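TRNA(Ile2) 2-agmatinylcytidine synthetase TiaS (Archaeoglobus fulgidus, PDB 6AGG) catalyses the ATP-dependent joining of agmatine to the wobble cytidine of its isoleucine tRNA, forming 2-agmatinylcytidine and switching codon reading from AUG to AUA. Local coordinates at residues N194-N199 and V396-R401. Sequence-based numbering, arbitrary orientation.
Sequences NVDWCN and VPPSAR. With AG2 (agmatine), chain D.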
ATOM      1  N   ASN A 194       3.653  -7.345  -9.388  1.00 90.78           N
ATOM      2  CA  ASN A 194       5.068  -7.350  -9.712  1.00 92.65           C
ATOM      3  C   ASN A 194       5.364  -6.684 -11.046  1.00 96.89           C
ATOM      4  O   ASN A 194       6.503  -6.626 -11.487  1.00 96.70           O
ATOM      5  CB  ASN A 194       5.585  -8.778  -9.698  1.00 98.08           C
ATOM      6  CG  ASN A 194       5.420  -9.431  -8.349  1.00 94.28           C
ATOM      7  OD1 ASN A 194       5.578  -8.785  -7.312  1.00 78.15           O
ATOM      8  ND2 ASN A 194       5.088 -10.716  -8.351  1.00102.06           N
ATOM      9  N   VAL A 195       4.321  -6.179 -11.685  1.00106.68           N
ATOM     10  CA  VAL A 195       4.467  -5.490 -12.956  1.00109.35           C
ATOM     11  C   VAL A 195       3.171  -4.750 -13.285  1.00106.38           C
ATOM     12  O   VAL A 195       2.095  -5.129 -12.820  1.00108.10           O
ATOM     13  CB  VAL A 195       4.863  -6.462 -14.098  1.00118.64           C
ATOM     14  CG1 VAL A 195       3.830  -7.565 -14.256  1.00119.41           C
ATOM     15  CG2 VAL A 195       5.039  -5.707 -15.394  1.00124.59           C
ATOM     16  N   ASP A 196       3.297  -3.676 -14.060  1.00101.81           N
ATOM     17  CA  ASP A 196       2.167  -2.852 -14.463  1.00 97.10           C
ATOM     18  C   ASP A 196       2.018  -2.996 -15.960  1.00105.53           C
ATOM     19  O   ASP A 196       2.782  -2.406 -16.721  1.00 99.18           O
ATOM     20  CB  ASP A 196       2.431  -1.388 -14.110  1.00101.47           C
ATOM     21  CG  ASP A 196       1.234  -0.490 -14.359  1.00111.61           C
ATOM     22  OD1 ASP A 196       0.353  -0.848 -15.179  1.00126.52           O
ATOM     23  OD2 ASP A 196       1.183   0.592 -13.728  1.00102.80           O
ATOM     24  N   TRP A 197       1.036  -3.795 -16.374  1.00124.82           N
ATOM     25  CA  TRP A 197       0.781  -4.044 -17.788  1.00137.61           C
ATOM     26  C   TRP A 197       0.343  -2.774 -18.512  1.00139.56           C
ATOM     27  O   TRP A 197       0.980  -2.346 -19.474  1.00145.86           O
ATOM     28  CB  TRP A 197      -0.289  -5.130 -17.967  1.00140.68           C
ATOM     29  CG  TRP A 197       0.189  -6.538 -17.708  1.00139.89           C
ATOM     30  CD1 TRP A 197       0.068  -7.245 -16.545  1.00135.45           C
ATOM     31  CD2 TRP A 197       0.850  -7.411 -18.641  1.00138.47           C
ATOM     32  NE1 TRP A 197       0.616  -8.497 -16.692  1.00135.76           N
ATOM     33  CE2 TRP A 197       1.103  -8.624 -17.968  1.00139.39           C
ATOM     34  CE3 TRP A 197       1.256  -7.282 -19.975  1.00127.27           C
ATOM     35  CZ2 TRP A 197       1.740  -9.703 -18.586  1.00135.30           C
ATOM     36  CZ3 TRP A 197       1.890  -8.354 -20.584  1.00124.04           C
ATOM     37  CH2 TRP A 197       2.124  -9.548 -19.890  1.00128.94           C
ATOM     38  N   CYS A 198      -0.742  -2.177 -18.037  1.00132.29           N
ATOM     39  CA  CYS A 198      -1.345  -1.025 -18.696  1.00131.43           C
ATOM     40  C   CYS A 198      -0.405   0.182 -18.801  1.00129.84           C
ATOM     41  O   CYS A 198      -0.693   1.132 -19.526  1.00139.55           O
ATOM     42  CB  CYS A 198      -2.659  -0.646 -17.996  1.00122.56           C
ATOM     43  SG  CYS A 198      -3.387   0.917 -18.529  1.00151.44           S
ATOM     44  N   ASN A 199       0.717   0.141 -18.087  1.00122.63           N
ATOM     45  CA  ASN A 199       1.713   1.215 -18.157  1.00126.13           C
ATOM     46  C   ASN A 199       3.111   0.738 -18.579  1.00127.83           C
ATOM     47  O   ASN A 199       4.116   1.428 -18.356  1.00108.22           O
ATOM     48  CB  ASN A 199       1.811   1.952 -16.820  1.00122.76           C
ATOM     49  CG  ASN A 199       0.458   2.318 -16.254  1.00121.16           C
ATOM     50  OD1 ASN A 199      -0.495   1.540 -16.335  1.00129.85           O
ATOM     51  ND2 ASN A 199       0.365   3.509 -15.672  1.00108.80           N
ATOM     52  N   VAL A 396      -6.026   1.912  -7.909  1.00 92.40           N
ATOM     53  CA  VAL A 396      -4.973   2.576  -8.665  1.00 86.45           C
ATOM     54  C   VAL A 396      -4.143   1.508  -9.369  1.00 93.35           C
ATOM     55  O   VAL A 396      -4.248   0.326  -9.039  1.00 91.69           O
ATOM     56  CB  VAL A 396      -4.072   3.471  -7.760  1.00 91.22           C
ATOM     57  CG1 VAL A 396      -4.929   4.418  -6.931  1.00 97.46           C
ATOM     58  CG2 VAL A 396      -3.129   2.631  -6.865  1.00 72.85           C
ATOM     59  N   PRO A 397      -3.314   1.911 -10.346  1.00 96.93           N
ATOM     60  CA  PRO A 397      -2.562   0.884 -11.067  1.00 91.99           C
ATOM     61  C   PRO A 397      -1.391   0.416 -10.214  1.00 98.22           C
ATOM     62  O   PRO A 397      -0.951   1.153  -9.331  1.00 98.86           O
ATOM     63  CB  PRO A 397      -2.084   1.626 -12.309  1.00 86.86           C
ATOM     64  CG  PRO A 397      -1.917   3.030 -11.837  1.00 88.55           C
ATOM     65  CD  PRO A 397      -2.940   3.271 -10.775  1.00 90.79           C
ATOM     66  N   PRO A 398      -0.892  -0.799 -10.474  1.00 97.32           N
ATOM     67  CA  PRO A 398       0.130  -1.427  -9.628  1.00 93.80           C
ATOM     68  C   PRO A 398       1.363  -0.540  -9.397  1.00 93.49           C
ATOM     69  O   PRO A 398       2.031  -0.660  -8.369  1.00 89.61           O
ATOM     70  CB  PRO A 398       0.508  -2.679 -10.421  1.00 93.07           C
ATOM     71  CG  PRO A 398      -0.700  -2.969 -11.268  1.00 87.86           C
ATOM     72  CD  PRO A 398      -1.237  -1.629 -11.641  1.00 90.67           C
ATOM     73  N   SER A 399       1.656   0.349 -10.339  1.00 95.89           N
ATOM     74  CA  SER A 399       2.829   1.206 -10.220  1.00 91.86           C
ATOM     75  C   SER A 399       2.593   2.322  -9.200  1.00 92.77           C
ATOM     76  O   SER A 399       3.509   3.075  -8.845  1.00 99.01           O
ATOM     77  CB  SER A 399       3.224   1.768 -11.592  1.00 91.62           C
ATOM     78  OG  SER A 399       3.405   3.170 -11.554  1.00 96.29           O
ATOM     79  N   ALA A 400       1.357   2.406  -8.720  1.00 88.31           N
ATOM     80  CA  ALA A 400       0.979   3.411  -7.740  1.00 83.80           C
ATOM     81  C   ALA A 400       0.581   2.775  -6.417  1.00 84.47           C
ATOM     82  O   ALA A 400       0.254   3.475  -5.463  1.00 87.60           O
ATOM     83  CB  ALA A 400      -0.153   4.271  -8.273  1.00 82.73           C
ATOM     84  N   ARG A 401       0.614   1.447  -6.362  1.00 83.12           N
ATOM     85  CA  ARG A 401       0.194   0.728  -5.162  1.00 84.02           C
ATOM     86  C   ARG A 401       1.095   1.017  -3.962  1.00 83.91           C
ATOM     87  O   ARG A 401       2.324   1.098  -4.078  1.00 80.16           O
ATOM     88  CB  ARG A 401       0.117  -0.785  -5.411  1.00 83.30           C
ATOM     89  CG  ARG A 401      -0.459  -1.580  -4.230  1.00 79.33           C
ATOM     90  CD  ARG A 401      -1.640  -2.472  -4.649  1.00 76.74           C
ATOM     91  NE  ARG A 401      -2.648  -1.726  -5.398  1.00 79.03           N
ATOM     92  CZ  ARG A 401      -2.889  -1.874  -6.696  1.00 85.05           C
ATOM     93  NH1 ARG A 401      -2.213  -2.764  -7.410  1.00 80.31           N
ATOM     94  NH2 ARG A 401      -3.827  -1.139  -7.278  1.00 96.27           N
TER
HETATM   95  N   AG2 D 503       5.795   2.051  -6.256  1.00 76.36           N
HETATM   96  CA  AG2 D 503       5.234   0.747  -6.508  1.00 87.18           C
HETATM   97  CB  AG2 D 503       5.930  -0.427  -5.905  1.00 87.76           C
HETATM   98  CG  AG2 D 503       5.258  -1.759  -5.932  1.00 82.97           C
HETATM   99  CD  AG2 D 503       6.085  -2.960  -5.609  1.00 84.32           C
HETATM  100  NE  AG2 D 503       5.867  -4.176  -6.332  1.00 79.56           N
HETATM  101  CZ  AG2 D 503       6.636  -5.348  -6.018  1.00 80.75           C
HETATM  102  NH1 AG2 D 503       7.543  -5.319  -5.074  1.00 76.14           N
HETATM  103  NH2 AG2 D 503       6.426  -6.446  -6.686  1.00 82.25           N
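Asp196 reaches the loop 396-401 with its carboxylate; its side chain crosses that of Pro398 at about a right angle, Asp196 CG lying 3.8 Å from Pro398 CD. CG stands anti to the backbone N (chi1 -174°), which sends the carboxylate out to 396-401. OD2 accepts a weak hydrogen bond from the N-H of Ser399 (3.4 Å from OD2 to N), bent to 141°, and also touches CB of Pro397. OD1 turns back, taking a weak bond from N of Asn199. An acidic residue suits this place because it has one oxygen for each segment; an alanine here would probably leave both N-H groups without this acceptor and open a gap beside Pro398. Strand 195-196, a short piece of the TiaS FLD domain paired antiparallel with 201-202, is thus joined to the loop after strand 392-395. There Ala400 N bonds to Pro397 O at 2.7 Å, closing a type I turn whose first central position suits the fixed phi of Pro398. Partly exposed Asn199 lies loosely beside Pro397. At the other end bound agmatine, hydrogen-bonded by Asp193 O and Gly215 O, borders the contact, its NH2 2.6 Å from Asn194 OD1 and its amine N 3.6 Å from Ser399 O.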